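Local coordinates for serine-rich secreted cell wall anchored (LPXTG-motif ) protein (Lactobacillus reuteri ATCC 53608, PDB 5NXK) that probably acts as a surface adhesin, using a beta-solenoid binding region to attach this gut bacterium to its host, at residues Thr111-Thr117 with Thr161-Ser166. Numbering follows the deposited sequence.
Sequences TLVWSKT and TALYVS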
ATOM      1  N   THR A 111       9.349  -2.824  -2.629  1.00 25.48           N
ATOM      2  CA  THR A 111       7.922  -2.587  -2.852  1.00 25.49           C
ATOM      3  C   THR A 111       7.161  -3.664  -2.091  1.00 27.75           C
ATOM      4  O   THR A 111       7.385  -4.844  -2.332  1.00 33.54           O
ATOM      5  CB  THR A 111       7.589  -2.619  -4.332  1.00 22.66           C
ATOM      6  OG1 THR A 111       8.319  -1.565  -4.983  1.00 27.86           O
ATOM      7  CG2 THR A 111       6.071  -2.441  -4.567  1.00 23.41           C
ATOM      8  N   LEU A 112       6.285  -3.277  -1.166  1.00 24.82           N
ATOM      9  CA  LEU A 112       5.656  -4.258  -0.266  1.00 25.31           C
ATOM     10  C   LEU A 112       4.340  -4.823  -0.790  1.00 29.46           C
ATOM     11  O   LEU A 112       3.973  -5.964  -0.476  1.00 30.64           O
ATOM     12  CB  LEU A 112       5.416  -3.674   1.128  1.00 31.25           C
ATOM     13  CG  LEU A 112       6.592  -3.284   2.041  1.00 37.13           C
ATOM     14  CD1 LEU A 112       7.553  -2.304   1.399  1.00 41.45           C
ATOM     15  CD2 LEU A 112       6.038  -2.706   3.330  1.00 39.98           C
ATOM     16  N   VAL A 113       3.617  -4.017  -1.555  1.00 21.12           N
ATOM     17  CA  VAL A 113       2.346  -4.440  -2.163  1.00 24.06           C
ATOM     18  C   VAL A 113       2.259  -3.810  -3.536  1.00 28.24           C
ATOM     19  O   VAL A 113       2.586  -2.631  -3.699  1.00 24.88           O
ATOM     20  CB  VAL A 113       1.102  -4.020  -1.333  1.00 23.37           C
ATOM     21  CG1 VAL A 113      -0.189  -4.502  -2.019  1.00 26.24           C
ATOM     22  CG2 VAL A 113       1.187  -4.572   0.075  1.00 21.52           C
ATOM     23  N   TRP A 114       1.830  -4.586  -4.529  1.00 25.93           N
ATOM     24  CA  TRP A 114       1.770  -4.056  -5.887  1.00 25.10           C
ATOM     25  C   TRP A 114       0.431  -4.468  -6.505  1.00 23.80           C
ATOM     26  O   TRP A 114      -0.163  -5.435  -6.066  1.00 25.97           O
ATOM     27  CB  TRP A 114       2.962  -4.567  -6.711  1.00 22.05           C
ATOM     28  CG  TRP A 114       3.088  -4.030  -8.107  1.00 20.78           C
ATOM     29  CD1 TRP A 114       3.842  -2.959  -8.514  1.00 28.25           C
ATOM     30  CD2 TRP A 114       2.464  -4.548  -9.288  1.00 23.63           C
ATOM     31  NE1 TRP A 114       3.703  -2.766  -9.875  1.00 25.65           N
ATOM     32  CE2 TRP A 114       2.873  -3.740 -10.372  1.00 26.15           C
ATOM     33  CE3 TRP A 114       1.593  -5.613  -9.534  1.00 25.61           C
ATOM     34  CZ2 TRP A 114       2.434  -3.964 -11.678  1.00 25.94           C
ATOM     35  CZ3 TRP A 114       1.167  -5.840 -10.833  1.00 24.59           C
ATOM     36  CH2 TRP A 114       1.586  -5.021 -11.886  1.00 25.95           C
ATOM     37  N   SER A 115      -0.040  -3.737  -7.504  1.00 20.98           N
ATOM     38  CA  SER A 115      -1.330  -4.046  -8.118  1.00 19.91           C
ATOM     39  C   SER A 115      -1.369  -3.658  -9.578  1.00 23.13           C
ATOM     40  O   SER A 115      -0.604  -2.797 -10.026  1.00 24.10           O
ATOM     41  CB  SER A 115      -2.455  -3.326  -7.360  1.00 25.96           C
ATOM     42  OG  SER A 115      -2.383  -1.926  -7.588  1.00 24.58           O
ATOM     43  N   LYS A 116      -2.258  -4.309 -10.323  1.00 23.48           N
ATOM     44  CA  LYS A 116      -2.615  -3.874 -11.665  1.00 23.25           C
ATOM     45  C   LYS A 116      -3.395  -2.567 -11.561  1.00 23.61           C
ATOM     46  O   LYS A 116      -4.270  -2.433 -10.707  1.00 24.93           O
ATOM     47  CB  LYS A 116      -3.474  -4.926 -12.373  1.00 32.59           C
ATOM     48  CG  LYS A 116      -2.714  -6.029 -13.101  1.00 44.75           C
ATOM     49  CD  LYS A 116      -3.703  -7.105 -13.569  1.00 49.20           C
ATOM     50  CE  LYS A 116      -3.016  -8.247 -14.305  1.00 56.00           C
ATOM     51  NZ  LYS A 116      -1.849  -7.802 -15.102  1.00 67.13           N
ATOM     52  N   THR A 117      -3.073  -1.602 -12.414  1.00 19.00           N
ATOM     53  CA  THR A 117      -3.686  -0.291 -12.319  1.00 21.54           C
ATOM     54  C   THR A 117      -4.729  -0.066 -13.425  1.00 23.71           C
ATOM     55  O   THR A 117      -5.346   0.998 -13.494  1.00 23.77           O
ATOM     56  CB  THR A 117      -2.614   0.796 -12.378  1.00 28.31           C
ATOM     57  OG1 THR A 117      -1.842   0.631 -13.580  1.00 26.84           O
ATOM     58  CG2 THR A 117      -1.691   0.666 -11.171  1.00 20.39           C
ATOM     59  N   THR A 161       8.476   3.076  -5.516  1.00 26.86           N
ATOM     60  CA  THR A 161       7.505   3.262  -4.455  1.00 25.89           C
ATOM     61  C   THR A 161       7.419   2.061  -3.529  1.00 24.51           C
ATOM     62  O   THR A 161       7.659   0.940  -3.952  1.00 22.85           O
ATOM     63  CB  THR A 161       6.092   3.555  -5.043  1.00 30.74           C
ATOM     64  OG1 THR A 161       5.175   3.826  -3.980  1.00 31.21           O
ATOM     65  CG2 THR A 161       5.585   2.362  -5.874  1.00 25.98           C
ATOM     66  N   ALA A 162       7.063   2.306  -2.270  1.00 25.81           N
ATOM     67  CA  ALA A 162       6.863   1.233  -1.288  1.00 23.07           C
ATOM     68  C   ALA A 162       5.530   0.518  -1.470  1.00 26.37           C
ATOM     69  O   ALA A 162       5.414  -0.668  -1.186  1.00 29.11           O
ATOM     70  CB  ALA A 162       6.957   1.786   0.114  1.00 22.41           C
ATOM     71  N   LEU A 163       4.516   1.257  -1.916  1.00 23.41           N
ATOM     72  CA  LEU A 163       3.171   0.701  -2.074  1.00 26.81           C
ATOM     73  C   LEU A 163       2.585   1.190  -3.394  1.00 29.91           C
ATOM     74  O   LEU A 163       2.449   2.398  -3.610  1.00 30.81           O
ATOM     75  CB  LEU A 163       2.263   1.114  -0.908  1.00 28.44           C
ATOM     76  CG  LEU A 163       2.603   0.609   0.496  1.00 28.26           C
ATOM     77  CD1 LEU A 163       1.735   1.297   1.548  1.00 24.72           C
ATOM     78  CD2 LEU A 163       2.445  -0.914   0.609  1.00 30.15           C
ATOM     79  N   TYR A 164       2.228   0.258  -4.273  1.00 26.65           N
ATOM     80  CA  TYR A 164       1.666   0.625  -5.571  1.00 22.85           C
ATOM     81  C   TYR A 164       0.289  -0.015  -5.660  1.00 26.62           C
ATOM     82  O   TYR A 164       0.109  -1.083  -6.253  1.00 28.39           O
ATOM     83  CB  TYR A 164       2.587   0.163  -6.700  1.00 24.07           C
ATOM     84  CG  TYR A 164       2.300   0.712  -8.073  1.00 26.85           C
ATOM     85  CD1 TYR A 164       2.538   2.054  -8.367  1.00 27.99           C
ATOM     86  CD2 TYR A 164       1.831  -0.119  -9.099  1.00 25.18           C
ATOM     87  CE1 TYR A 164       2.306   2.560  -9.625  1.00 23.77           C
ATOM     88  CE2 TYR A 164       1.601   0.382 -10.380  1.00 21.92           C
ATOM     89  CZ  TYR A 164       1.842   1.722 -10.631  1.00 26.37           C
ATOM     90  OH  TYR A 164       1.625   2.255 -11.880  1.00 29.23           O
ATOM     91  N   VAL A 165      -0.679   0.662  -5.053  1.00 26.53           N
ATOM     92  CA  VAL A 165      -2.021   0.138  -4.874  1.00 27.26           C
ATOM     93  C   VAL A 165      -2.949   1.048  -5.651  1.00 29.44           C
ATOM     94  O   VAL A 165      -3.041   2.242  -5.363  1.00 23.70           O
ATOM     95  CB  VAL A 165      -2.430   0.105  -3.390  1.00 26.86           C
ATOM     96  CG1 VAL A 165      -3.882  -0.370  -3.240  1.00 24.12           C
ATOM     97  CG2 VAL A 165      -1.465  -0.765  -2.583  1.00 23.57           C
ATOM     98  N   SER A 166      -3.641   0.492  -6.636  1.00 22.62           N
ATOM     99  CA  SER A 166      -4.283   1.347  -7.619  1.00 20.66           C
ATOM    100  C   SER A 166      -5.334   2.297  -7.037  1.00 21.02           C
ATOM    101  O   SER A 166      -5.337   3.494  -7.353  1.00 21.75           O
ATOM    102  CB  SER A 166      -4.917   0.484  -8.712  1.00 24.50           C
ATOM    103  OG  SER A 166      -5.379   1.305  -9.768  1.00 21.42           O
TER
HETATM  104  O   HOH W   1      -7.696   0.741 -11.248  1.00 25.43           O
HETATM  105  O   HOH W   2       0.926   0.307 -13.832  1.00 50.68           O
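T111 turns its hydroxyl onto the neighbouring coil, where OG1 donates to the carbonyl O of T161 at 2.8 Å, almost in line with the C=O bond; T111 OG1 is also hydrogen-bonded with the backbone N of F150. One residue on, L112 N bonds to A162 O at 2.8 Å, while the leucine side chain leans on the methyls of A162 and L163. V113 faces the solenoid interior. Its CB and CG2 rest against CD2 of L163, and CG1 reaches V165 CG2 at 4.0 Å, the L124 side chain adding to the apolar layer around L163 and V165. The V113 carbonyl accepts a nearly straight bond from Y164 N (N-H...O 177°).

W114 points to the other face of the sheet. With CG anti to the backbone N (chi1 -176°), its indole runs beside the Y164 ring, which has much the same chi1; the planes differ by 25° but are slid apart, so that Y164 CD2 sits over one indole face, 3.3 Å from W114 NE1. F150 packs on both rings. Next along, S115 OG donates to Y164 O at 3.0 Å and receives a weak, bent bond from S166 N, so that one hydroxyl ties together the backbone of Y164 and S166. T117 finishes the row: its CG2 meets Y164 CE2 at 3.4 Å, the two side chains crossing at about a right angle, and one water links T117 OG1 to Y164 OH.

Parallel strands stacked coil on coil, with aliphatic residues turned inward, characterise the right-handed beta-solenoid of pectate lyase-like proteins, here with 43 residues, among them strands 122-127 and 129-134 of the neighbouring sheets, between the two segments.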